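PDB 5A04: aldose-aldose oxidoreductase from Caulobacter crescentus, which probably oxidises one aldose while reducing another, using an NADP(H) cofactor and binding sugars such as glucose. Local coordinates for residues R172-M184 with P216-Q228. Numbering follows the deposited sequence.
With NDP (NADPH dihydro-nicotinamide-adenine-dinucleotide phosphate), chain G; BGC (beta-D-glucopyranose), chain H.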
ATOM      1  N   ARG A 172     -10.368   6.403  22.986  1.00 15.07           N
ATOM      2  CA  ARG A 172     -10.229   6.255  21.530  1.00 14.26           C
ATOM      3  C   ARG A 172     -11.298   5.359  20.904  1.00 14.53           C
ATOM      4  O   ARG A 172     -11.562   5.458  19.706  1.00 15.52           O
ATOM      5  CB  ARG A 172      -8.836   5.715  21.172  1.00 14.83           C
ATOM      6  CG  ARG A 172      -7.737   6.778  21.168  1.00 13.37           C
ATOM      7  CD  ARG A 172      -6.364   6.132  20.972  1.00 15.19           C
ATOM      8  NE  ARG A 172      -5.290   7.127  20.890  1.00 16.88           N
ATOM      9  CZ  ARG A 172      -4.708   7.700  21.942  1.00 17.41           C
ATOM     10  NH1 ARG A 172      -5.094   7.394  23.178  1.00 15.97           N
ATOM     11  NH2 ARG A 172      -3.723   8.575  21.756  1.00 17.35           N
ATOM     12  N   LEU A 173     -11.912   4.487  21.704  1.00 15.22           N
ATOM     13  CA  LEU A 173     -12.897   3.538  21.181  1.00 15.53           C
ATOM     14  C   LEU A 173     -14.317   3.964  21.543  1.00 16.99           C
ATOM     15  O   LEU A 173     -15.272   3.216  21.364  1.00 18.06           O
ATOM     16  CB  LEU A 173     -12.601   2.129  21.711  1.00 14.83           C
ATOM     17  CG  LEU A 173     -11.235   1.656  21.185  1.00 15.81           C
ATOM     18  CD1 LEU A 173     -10.861   0.313  21.776  1.00 14.86           C
ATOM     19  CD2 LEU A 173     -11.244   1.566  19.658  1.00 16.13           C
ATOM     20  N   ASN A 174     -14.424   5.181  22.055  1.00 15.10           N
ATOM     21  CA  ASN A 174     -15.697   5.784  22.426  1.00 16.94           C
ATOM     22  C   ASN A 174     -16.028   6.915  21.447  1.00 17.39           C
ATOM     23  O   ASN A 174     -15.281   7.884  21.358  1.00 16.49           O
ATOM     24  CB  ASN A 174     -15.614   6.301  23.862  1.00 17.80           C
ATOM     25  CG  ASN A 174     -16.894   6.978  24.311  1.00 24.86           C
ATOM     26  OD1 ASN A 174     -17.105   8.156  24.052  1.00 25.76           O
ATOM     27  ND2 ASN A 174     -17.758   6.225  24.979  1.00 32.28           N
ATOM     28  N   ARG A 175     -17.111   6.783  20.686  1.00 17.18           N
ATOM     29  CA  ARG A 175     -17.354   7.736  19.607  1.00 16.99           C
ATOM     30  C   ARG A 175     -17.535   9.152  20.141  1.00 19.24           C
ATOM     31  O   ARG A 175     -17.063  10.111  19.526  1.00 17.35           O
ATOM     32  CB  ARG A 175     -18.578   7.341  18.765  1.00 19.34           C
ATOM     33  CG  ARG A 175     -18.923   8.414  17.711  1.00 20.74           C
ATOM     34  CD  ARG A 175     -19.932   7.949  16.665  1.00 22.66           C
ATOM     35  NE  ARG A 175     -19.396   6.865  15.852  1.00 20.86           N
ATOM     36  CZ  ARG A 175     -18.571   7.026  14.822  1.00 20.52           C
ATOM     37  NH1 ARG A 175     -18.201   8.245  14.444  1.00 22.00           N
ATOM     38  NH2 ARG A 175     -18.124   5.965  14.167  1.00 19.90           N
ATOM     39  N   ALA A 176     -18.204   9.291  21.283  1.00 17.33           N
ATOM     40  CA  ALA A 176     -18.444  10.639  21.815  1.00 16.90           C
ATOM     41  C   ALA A 176     -17.149  11.409  22.129  1.00 19.34           C
ATOM     42  O   ALA A 176     -17.125  12.628  22.029  1.00 20.91           O
ATOM     43  CB  ALA A 176     -19.327  10.571  23.061  1.00 19.20           C
ATOM     44  N   LEU A 177     -16.082  10.705  22.506  1.00 15.40           N
ATOM     45  CA  LEU A 177     -14.839  11.364  22.898  1.00 15.00           C
ATOM     46  C   LEU A 177     -13.807  11.363  21.771  1.00 17.00           C
ATOM     47  O   LEU A 177     -12.950  12.245  21.707  1.00 16.76           O
ATOM     48  CB  LEU A 177     -14.241  10.684  24.142  1.00 17.58           C
ATOM     49  CG  LEU A 177     -15.027  10.866  25.446  1.00 20.13           C
ATOM     50  CD1 LEU A 177     -14.414  10.047  26.582  1.00 22.11           C
ATOM     51  CD2 LEU A 177     -15.075  12.343  25.816  1.00 21.54           C
ATOM     52  N   ALA A 178     -13.884  10.370  20.890  1.00 15.85           N
ATOM     53  CA  ALA A 178     -12.874  10.204  19.841  1.00 15.93           C
ATOM     54  C   ALA A 178     -13.279  10.803  18.502  1.00 15.07           C
ATOM     55  O   ALA A 178     -12.418  11.181  17.711  1.00 17.67           O
ATOM     56  CB  ALA A 178     -12.555   8.727  19.653  1.00 12.59           C
ATOM     57  N   GLY A 179     -14.580  10.856  18.225  1.00 15.42           N
ATOM     58  CA  GLY A 179     -15.067  11.385  16.960  1.00 16.08           C
ATOM     59  C   GLY A 179     -15.013  10.402  15.797  1.00 20.87           C
ATOM     60  O   GLY A 179     -15.530  10.666  14.711  1.00 21.90           O
ATOM     61  N   GLY A 180     -14.388   9.254  16.023  1.00 15.81           N
ATOM     62  CA  GLY A 180     -14.212   8.258  14.979  1.00 15.44           C
ATOM     63  C   GLY A 180     -13.137   7.286  15.432  1.00 15.80           C
ATOM     64  O   GLY A 180     -12.577   7.445  16.518  1.00 16.21           O
ATOM     65  N   GLY A 181     -12.858   6.291  14.597  1.00 15.20           N
ATOM     66  CA  GLY A 181     -11.949   5.212  14.946  1.00 13.89           C
ATOM     67  C   GLY A 181     -10.527   5.427  14.461  1.00 14.54           C
ATOM     68  O   GLY A 181      -9.967   6.518  14.617  1.00 14.79           O
ATOM     69  N   SER A 182      -9.939   4.389  13.865  1.00 14.31           N
ATOM     70  CA  SER A 182      -8.525   4.438  13.467  1.00 14.75           C
ATOM     71  C   SER A 182      -8.162   5.639  12.589  1.00 14.05           C
ATOM     72  O   SER A 182      -7.072   6.186  12.713  1.00 14.51           O
ATOM     73  CB  SER A 182      -8.128   3.143  12.743  1.00 15.82           C
ATOM     74  OG  SER A 182      -8.674   3.104  11.427  1.00 15.72           O
ATOM     75  N   LEU A 183      -9.067   6.067  11.714  1.00 14.49           N
ATOM     76  CA  LEU A 183      -8.749   7.175  10.824  1.00 13.53           C
ATOM     77  C   LEU A 183      -8.489   8.456  11.602  1.00 15.17           C
ATOM     78  O   LEU A 183      -7.634   9.250  11.228  1.00 15.78           O
ATOM     79  CB  LEU A 183      -9.880   7.400   9.820  1.00 14.51           C
ATOM     80  CG  LEU A 183      -9.666   8.519   8.791  1.00 14.48           C
ATOM     81  CD1 LEU A 183      -8.331   8.327   8.048  1.00 15.64           C
ATOM     82  CD2 LEU A 183     -10.842   8.569   7.809  1.00 16.12           C
ATOM     83  N   MET A 184      -9.250   8.666  12.672  1.00 12.84           N
ATOM     84  CA  MET A 184      -9.096   9.881  13.459  1.00 14.28           C
ATOM     85  C   MET A 184      -7.761   9.856  14.202  1.00 17.44           C
ATOM     86  O   MET A 184      -7.102  10.888  14.331  1.00 18.99           O
ATOM     87  CB  MET A 184     -10.277  10.039  14.428  1.00 14.66           C
ATOM     88  CG  MET A 184     -11.580  10.428  13.746  1.00 16.03           C
ATOM     89  SD  MET A 184     -11.465  12.041  12.950  1.00 19.99           S
ATOM     90  CE  MET A 184     -11.558  13.113  14.362  1.00 20.31           C
ATOM     91  N   PRO A 216     -15.082  -6.721  20.972  1.00 23.36           N
ATOM     92  CA  PRO A 216     -15.462  -5.808  22.054  1.00 22.96           C
ATOM     93  C   PRO A 216     -14.851  -4.410  21.915  1.00 20.89           C
ATOM     94  O   PRO A 216     -15.322  -3.472  22.547  1.00 23.60           O
ATOM     95  CB  PRO A 216     -14.937  -6.508  23.319  1.00 28.60           C
ATOM     96  CG  PRO A 216     -14.112  -7.646  22.854  1.00 33.24           C
ATOM     97  CD  PRO A 216     -14.529  -7.989  21.474  1.00 28.88           C
ATOM     98  N   ARG A 217     -13.811  -4.276  21.098  1.00 19.28           N
ATOM     99  CA  ARG A 217     -13.184  -2.970  20.900  1.00 17.71           C
ATOM    100  C   ARG A 217     -13.994  -2.066  19.969  1.00 17.08           C
ATOM    101  O   ARG A 217     -13.858  -0.843  20.011  1.00 17.13           O
ATOM    102  CB  ARG A 217     -11.783  -3.136  20.310  1.00 18.25           C
ATOM    103  CG  ARG A 217     -10.771  -3.763  21.239  1.00 16.50           C
ATOM    104  CD  ARG A 217      -9.457  -4.012  20.489  1.00 19.04           C
ATOM    105  NE  ARG A 217      -9.589  -5.077  19.498  1.00 18.25           N
ATOM    106  CZ  ARG A 217      -8.660  -5.402  18.598  1.00 19.96           C
ATOM    107  NH1 ARG A 217      -7.504  -4.748  18.545  1.00 18.93           N
ATOM    108  NH2 ARG A 217      -8.889  -6.397  17.740  1.00 21.61           N
ATOM    109  N   PHE A 218     -14.806  -2.671  19.106  1.00 16.87           N
ATOM    110  CA  PHE A 218     -15.289  -1.943  17.934  1.00 16.13           C
ATOM    111  C   PHE A 218     -16.818  -1.868  17.841  1.00 17.26           C
ATOM    112  O   PHE A 218     -17.387  -2.018  16.766  1.00 19.71           O
ATOM    113  CB  PHE A 218     -14.713  -2.580  16.662  1.00 17.86           C
ATOM    114  CG  PHE A 218     -13.197  -2.614  16.622  1.00 17.15           C
ATOM    115  CD1 PHE A 218     -12.453  -1.462  16.820  1.00 17.48           C
ATOM    116  CD2 PHE A 218     -12.524  -3.808  16.390  1.00 19.31           C
ATOM    117  CE1 PHE A 218     -11.055  -1.494  16.786  1.00 16.01           C
ATOM    118  CE2 PHE A 218     -11.137  -3.857  16.361  1.00 17.00           C
ATOM    119  CZ  PHE A 218     -10.396  -2.700  16.553  1.00 15.76           C
ATOM    120  N   GLY A 219     -17.471  -1.621  18.971  1.00 16.56           N
ATOM    121  CA  GLY A 219     -18.909  -1.432  18.975  1.00 18.61           C
ATOM    122  C   GLY A 219     -19.296  -0.062  18.442  1.00 20.10           C
ATOM    123  O   GLY A 219     -20.417   0.128  17.959  1.00 21.28           O
ATOM    124  N   GLU A 220     -18.381   0.903  18.526  1.00 17.13           N
ATOM    125  CA  GLU A 220     -18.748   2.286  18.210  1.00 14.82           C
ATOM    126  C   GLU A 220     -17.961   2.926  17.069  1.00 20.15           C
ATOM    127  O   GLU A 220     -18.503   3.752  16.339  1.00 20.19           O
ATOM    128  CB  GLU A 220     -18.607   3.170  19.453  1.00 17.51           C
ATOM    129  CG  GLU A 220     -19.458   2.697  20.612  1.00 18.14           C
ATOM    130  CD  GLU A 220     -19.673   3.764  21.657  1.00 23.53           C
ATOM    131  OE1 GLU A 220     -19.150   4.890  21.496  1.00 18.62           O
ATOM    132  OE2 GLU A 220     -20.373   3.467  22.641  1.00 21.62           O
ATOM    133  N   VAL A 221     -16.690   2.564  16.922  1.00 17.49           N
ATOM    134  CA  VAL A 221     -15.857   3.208  15.911  1.00 15.72           C
ATOM    135  C   VAL A 221     -15.212   2.172  14.994  1.00 18.68           C
ATOM    136  O   VAL A 221     -15.266   0.973  15.283  1.00 16.09           O
ATOM    137  CB  VAL A 221     -14.763   4.093  16.556  1.00 16.14           C
ATOM    138  CG1 VAL A 221     -15.407   5.147  17.470  1.00 17.24           C
ATOM    139  CG2 VAL A 221     -13.746   3.250  17.334  1.00 15.00           C
ATOM    140  N   GLU A 222     -14.597   2.626  13.900  1.00 15.32           N
ATOM    141  CA  GLU A 222     -14.107   1.691  12.885  1.00 15.98           C
ATOM    142  C   GLU A 222     -12.708   1.178  13.191  1.00 16.01           C
ATOM    143  O   GLU A 222     -11.891   1.859  13.820  1.00 15.49           O
ATOM    144  CB  GLU A 222     -14.141   2.331  11.483  1.00 16.47           C
ATOM    145  CG  GLU A 222     -12.995   3.286  11.126  1.00 16.47           C
ATOM    146  CD  GLU A 222     -13.083   4.659  11.785  1.00 15.63           C
ATOM    147  OE1 GLU A 222     -14.120   4.994  12.414  1.00 15.62           O
ATOM    148  OE2 GLU A 222     -12.095   5.428  11.663  1.00 15.73           O
ATOM    149  N   ASP A 223     -12.449  -0.038  12.718  1.00 14.60           N
ATOM    150  CA  ASP A 223     -11.141  -0.665  12.842  1.00 15.82           C
ATOM    151  C   ASP A 223     -10.306  -0.314  11.615  1.00 15.52           C
ATOM    152  O   ASP A 223      -9.431   0.546  11.692  1.00 16.11           O
ATOM    153  CB  ASP A 223     -11.300  -2.180  13.002  1.00 15.57           C
ATOM    154  CG  ASP A 223      -9.979  -2.928  12.897  1.00 18.64           C
ATOM    155  OD1 ASP A 223      -8.910  -2.292  12.979  1.00 17.42           O
ATOM    156  OD2 ASP A 223     -10.028  -4.163  12.750  1.00 18.37           O
ATOM    157  N   ILE A 224     -10.572  -0.978  10.495  1.00 13.95           N
ATOM    158  CA  ILE A 224      -9.853  -0.688   9.254  1.00 15.11           C
ATOM    159  C   ILE A 224     -10.661   0.234   8.350  1.00 15.43           C
ATOM    160  O   ILE A 224     -11.843  -0.001   8.106  1.00 16.38           O
ATOM    161  CB  ILE A 224      -9.509  -1.979   8.471  1.00 16.18           C
ATOM    162  CG1 ILE A 224      -8.479  -2.810   9.244  1.00 20.71           C
ATOM    163  CG2 ILE A 224      -8.949  -1.632   7.093  1.00 16.17           C
ATOM    164  CD1 ILE A 224      -8.213  -4.195   8.620  1.00 23.25           C
ATOM    165  N   ILE A 225     -10.032   1.297   7.869  1.00 14.08           N
ATOM    166  CA  ILE A 225     -10.620   2.041   6.757  1.00 15.58           C
ATOM    167  C   ILE A 225      -9.483   2.495   5.841  1.00 16.49           C
ATOM    168  O   ILE A 225      -8.698   3.394   6.154  1.00 16.54           O
ATOM    169  CB  ILE A 225     -11.532   3.222   7.234  1.00 15.96           C
ATOM    170  CG1 ILE A 225     -12.175   3.917   6.027  1.00 15.45           C
ATOM    171  CG2 ILE A 225     -10.782   4.224   8.149  1.00 14.62           C
ATOM    172  CD1 ILE A 225     -13.307   4.886   6.423  1.00 16.43           C
ATOM    173  N   ASN A 226      -9.370   1.800   4.714  1.00 14.53           N
ATOM    174  CA  ASN A 226      -8.309   2.061   3.752  1.00 13.86           C
ATOM    175  C   ASN A 226      -8.846   2.983   2.690  1.00 14.36           C
ATOM    176  O   ASN A 226     -10.030   2.908   2.344  1.00 15.30           O
ATOM    177  CB  ASN A 226      -7.808   0.753   3.132  1.00 13.83           C
ATOM    178  CG  ASN A 226      -7.274  -0.205   4.178  1.00 15.53           C
ATOM    179  OD1 ASN A 226      -6.835   0.217   5.262  1.00 15.50           O
ATOM    180  ND2 ASN A 226      -7.300  -1.500   3.864  1.00 16.12           N
ATOM    181  N   PHE A 227      -8.005   3.862   2.171  1.00 13.48           N
ATOM    182  CA  PHE A 227      -8.511   4.841   1.225  1.00 13.39           C
ATOM    183  C   PHE A 227      -7.529   5.125   0.109  1.00 15.44           C
ATOM    184  O   PHE A 227      -6.319   4.873   0.222  1.00 14.71           O
ATOM    185  CB  PHE A 227      -8.920   6.146   1.943  1.00 13.33           C
ATOM    186  CG  PHE A 227      -7.871   6.714   2.873  1.00 14.00           C
ATOM    187  CD1 PHE A 227      -7.716   6.219   4.170  1.00 13.49           C
ATOM    188  CD2 PHE A 227      -7.080   7.785   2.465  1.00 14.82           C
ATOM    189  CE1 PHE A 227      -6.744   6.772   5.039  1.00 15.52           C
ATOM    190  CE2 PHE A 227      -6.127   8.343   3.330  1.00 17.78           C
ATOM    191  CZ  PHE A 227      -5.960   7.832   4.610  1.00 15.62           C
ATOM    192  N   GLN A 228      -8.085   5.587  -1.008  1.00 13.21           N
ATOM    193  CA  GLN A 228      -7.304   5.973  -2.172  1.00 13.17           C
ATOM    194  C   GLN A 228      -7.508   7.455  -2.400  1.00 15.58           C
ATOM    195  O   GLN A 228      -8.627   7.941  -2.247  1.00 15.55           O
ATOM    196  CB  GLN A 228      -7.755   5.219  -3.421  1.00 13.86           C
ATOM    197  CG  GLN A 228      -7.740   3.715  -3.278  1.00 13.18           C
ATOM    198  CD  GLN A 228      -8.030   3.043  -4.593  1.00 18.42           C
ATOM    199  OE1 GLN A 228      -9.158   3.112  -5.101  1.00 15.93           O
ATOM    200  NE2 GLN A 228      -7.010   2.394  -5.173  1.00 15.67           N
TER
HETATM  201  PA  NDP G1340      -4.614   9.929  27.406  1.00 21.44           P
HETATM  202  O1A NDP G1340      -5.920   9.248  27.624  1.00 21.20           O
HETATM  203  O2A NDP G1340      -3.347   9.192  27.740  1.00 21.43           O
HETATM  204  O5B NDP G1340      -4.578  11.369  28.199  1.00 21.73           O
HETATM  205  C5B NDP G1340      -5.752  12.077  27.914  1.00 20.16           C
HETATM  206  C4B NDP G1340      -5.861  13.129  29.027  1.00 20.80           C
HETATM  207  O4B NDP G1340      -6.841  14.116  28.699  1.00 18.77           O
HETATM  208  C3B NDP G1340      -6.321  12.453  30.340  1.00 23.24           C
HETATM  209  O3B NDP G1340      -5.240  11.945  31.056  1.00 22.31           O
HETATM  210  C2B NDP G1340      -6.868  13.665  31.105  1.00 21.43           C
HETATM  211  O2B NDP G1340      -5.922  14.385  31.645  1.00 19.59           O
HETATM  212  C1B NDP G1340      -7.439  14.539  29.908  1.00 21.05           C
HETATM  213  N9A NDP G1340      -8.898  14.451  29.800  1.00 22.62           N
HETATM  214  C8A NDP G1340      -9.808  15.498  29.908  1.00 24.57           C
HETATM  215  N7A NDP G1340     -11.089  15.096  29.788  1.00 21.93           N
HETATM  216  C5A NDP G1340     -11.004  13.715  29.592  1.00 24.23           C
HETATM  217  C6A NDP G1340     -11.986  12.727  29.395  1.00 28.72           C
HETATM  218  N6A NDP G1340     -13.320  13.069  29.375  1.00 29.32           N
HETATM  219  N1A NDP G1340     -11.653  11.411  29.220  1.00 25.66           N
HETATM  220  C2A NDP G1340     -10.294  11.146  29.251  1.00 26.28           C
HETATM  221  N3A NDP G1340      -9.255  11.972  29.419  1.00 23.75           N
HETATM  222  C4A NDP G1340      -9.641  13.284  29.597  1.00 23.86           C
HETATM  223  O3  NDP G1340      -4.696  10.243  25.778  1.00 21.64           O
HETATM  224  PN  NDP G1340      -3.283  10.536  25.022  1.00 20.12           P
HETATM  225  O1N NDP G1340      -2.436  11.518  25.724  1.00 19.57           O
HETATM  226  O2N NDP G1340      -2.757   9.333  24.274  1.00 20.25           O
HETATM  227  O5D NDP G1340      -3.918  11.434  23.650  1.00 19.23           O
HETATM  228  C5D NDP G1340      -4.428  12.691  24.000  1.00 18.75           C
HETATM  229  C4D NDP G1340      -4.409  13.562  22.712  1.00 17.80           C
HETATM  230  O4D NDP G1340      -3.051  13.561  22.175  1.00 19.99           O
HETATM  231  C3D NDP G1340      -5.313  12.946  21.579  1.00 19.77           C
HETATM  232  O3D NDP G1340      -5.899  14.003  20.797  1.00 18.16           O
HETATM  233  C2D NDP G1340      -4.324  12.178  20.715  1.00 19.90           C
HETATM  234  O2D NDP G1340      -4.717  12.139  19.354  1.00 20.77           O
HETATM  235  C1D NDP G1340      -3.060  13.099  20.844  1.00 17.32           C
HETATM  236  N1N NDP G1340      -1.838  12.309  20.676  1.00 17.33           N
HETATM  237  C2N NDP G1340      -0.877  12.706  19.760  1.00 20.25           C
HETATM  238  C3N NDP G1340       0.268  11.973  19.635  1.00 19.08           C
HETATM  239  C7N NDP G1340       1.283  12.385  18.666  1.00 20.95           C
HETATM  240  O7N NDP G1340       2.263  11.668  18.391  1.00 21.88           O
HETATM  241  N7N NDP G1340       1.154  13.619  18.037  1.00 18.07           N
HETATM  242  C4N NDP G1340       0.532  10.754  20.449  1.00 21.40           C
HETATM  243  C5N NDP G1340      -0.564  10.394  21.360  1.00 19.66           C
HETATM  244  C6N NDP G1340      -1.661  11.144  21.456  1.00 19.24           C
HETATM  245  P2B NDP G1340      -6.200  15.028  33.220  1.00 21.07           P
HETATM  246  O1X NDP G1340      -7.518  15.736  32.999  1.00 21.29           O
HETATM  247  O2X NDP G1340      -6.247  13.749  33.998  1.00 20.67           O
HETATM  248  O3X NDP G1340      -4.976  15.918  33.426  1.00 20.60           O
HETATM  249  C2  BGC H1341      -1.697   8.390  18.169  1.00 25.92           C
HETATM  250  C3  BGC H1341      -1.272   7.240  19.092  1.00 26.26           C
HETATM  251  C4  BGC H1341      -0.206   6.415  18.432  1.00 30.69           C
HETATM  252  C5  BGC H1341       0.939   7.284  17.938  1.00 31.37           C
HETATM  253  C6  BGC H1341       1.895   6.425  17.071  1.00 29.88           C
HETATM  254  C1  BGC H1341      -0.477   9.136  17.860  1.00 24.78           C
HETATM  255  O1  BGC H1341      -0.805  10.310  17.117  1.00 23.93           O
HETATM  256  O2  BGC H1341      -2.653   9.196  18.849  1.00 22.89           O
HETATM  257  O3  BGC H1341      -2.430   6.461  19.349  1.00 24.12           O
HETATM  258  O4  BGC H1341       0.284   5.451  19.352  1.00 32.39           O
HETATM  259  O5  BGC H1341       0.456   8.334  17.130  1.00 29.45           O
HETATM  260  O6  BGC H1341       3.081   7.162  16.750  1.00 38.45           O
HETATM  261  O   HOH W   1     -15.648   1.172  19.458  1.00 16.54           O
HETATM  262  O   HOH W   2     -16.580   5.085  11.539  1.00 26.79           O
HETATM  263  O   HOH W   3     -19.862   7.331  22.451  1.00 24.71           O
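The carboxylate of E222 folds back over G181 and L183 at the start of helix 182-198, its two oxygens serving two amides. E222 OE2 accepts from L183 N (3.1 Å) nearly along its C-O direction, and E222 OE1 from G181 N (2.8 Å) from above the carboxylate plane. E222 CG lies between backbone N and carbonyl carbon (chi1 80°) and the chain bends again at chi2, turning the acid onto these amides. E222 OE2 is also hydrogen-bonded to Y328 OH; an alanine here would probably leave both amides without these acceptors. G181 CA lies only 3.4 Å from V221 CB, and a side chain on G181 would strike E222 O, so glycine suits the place. The small hydroxyl of S182 reaches D223 O (OG to O 2.7 Å). Branched L173 and V221 fill the buried part, L173 CD2 lying 3.8 Å from V221 CG2.

The loose side is exposed E220 and R175. E220 OE1 receives R175 N (2.9 Å), and the long, bent R175 chain brings NE and NH2 to E220 O. Waters link E220 OE1 to A176 N and R175 NH2 to E222 OE1. Strand 224-230 thus packs on helix 182-198, which carries D185 and Y189 of the glucose pocket, consistent with this alpha/beta oxidoreductase fold.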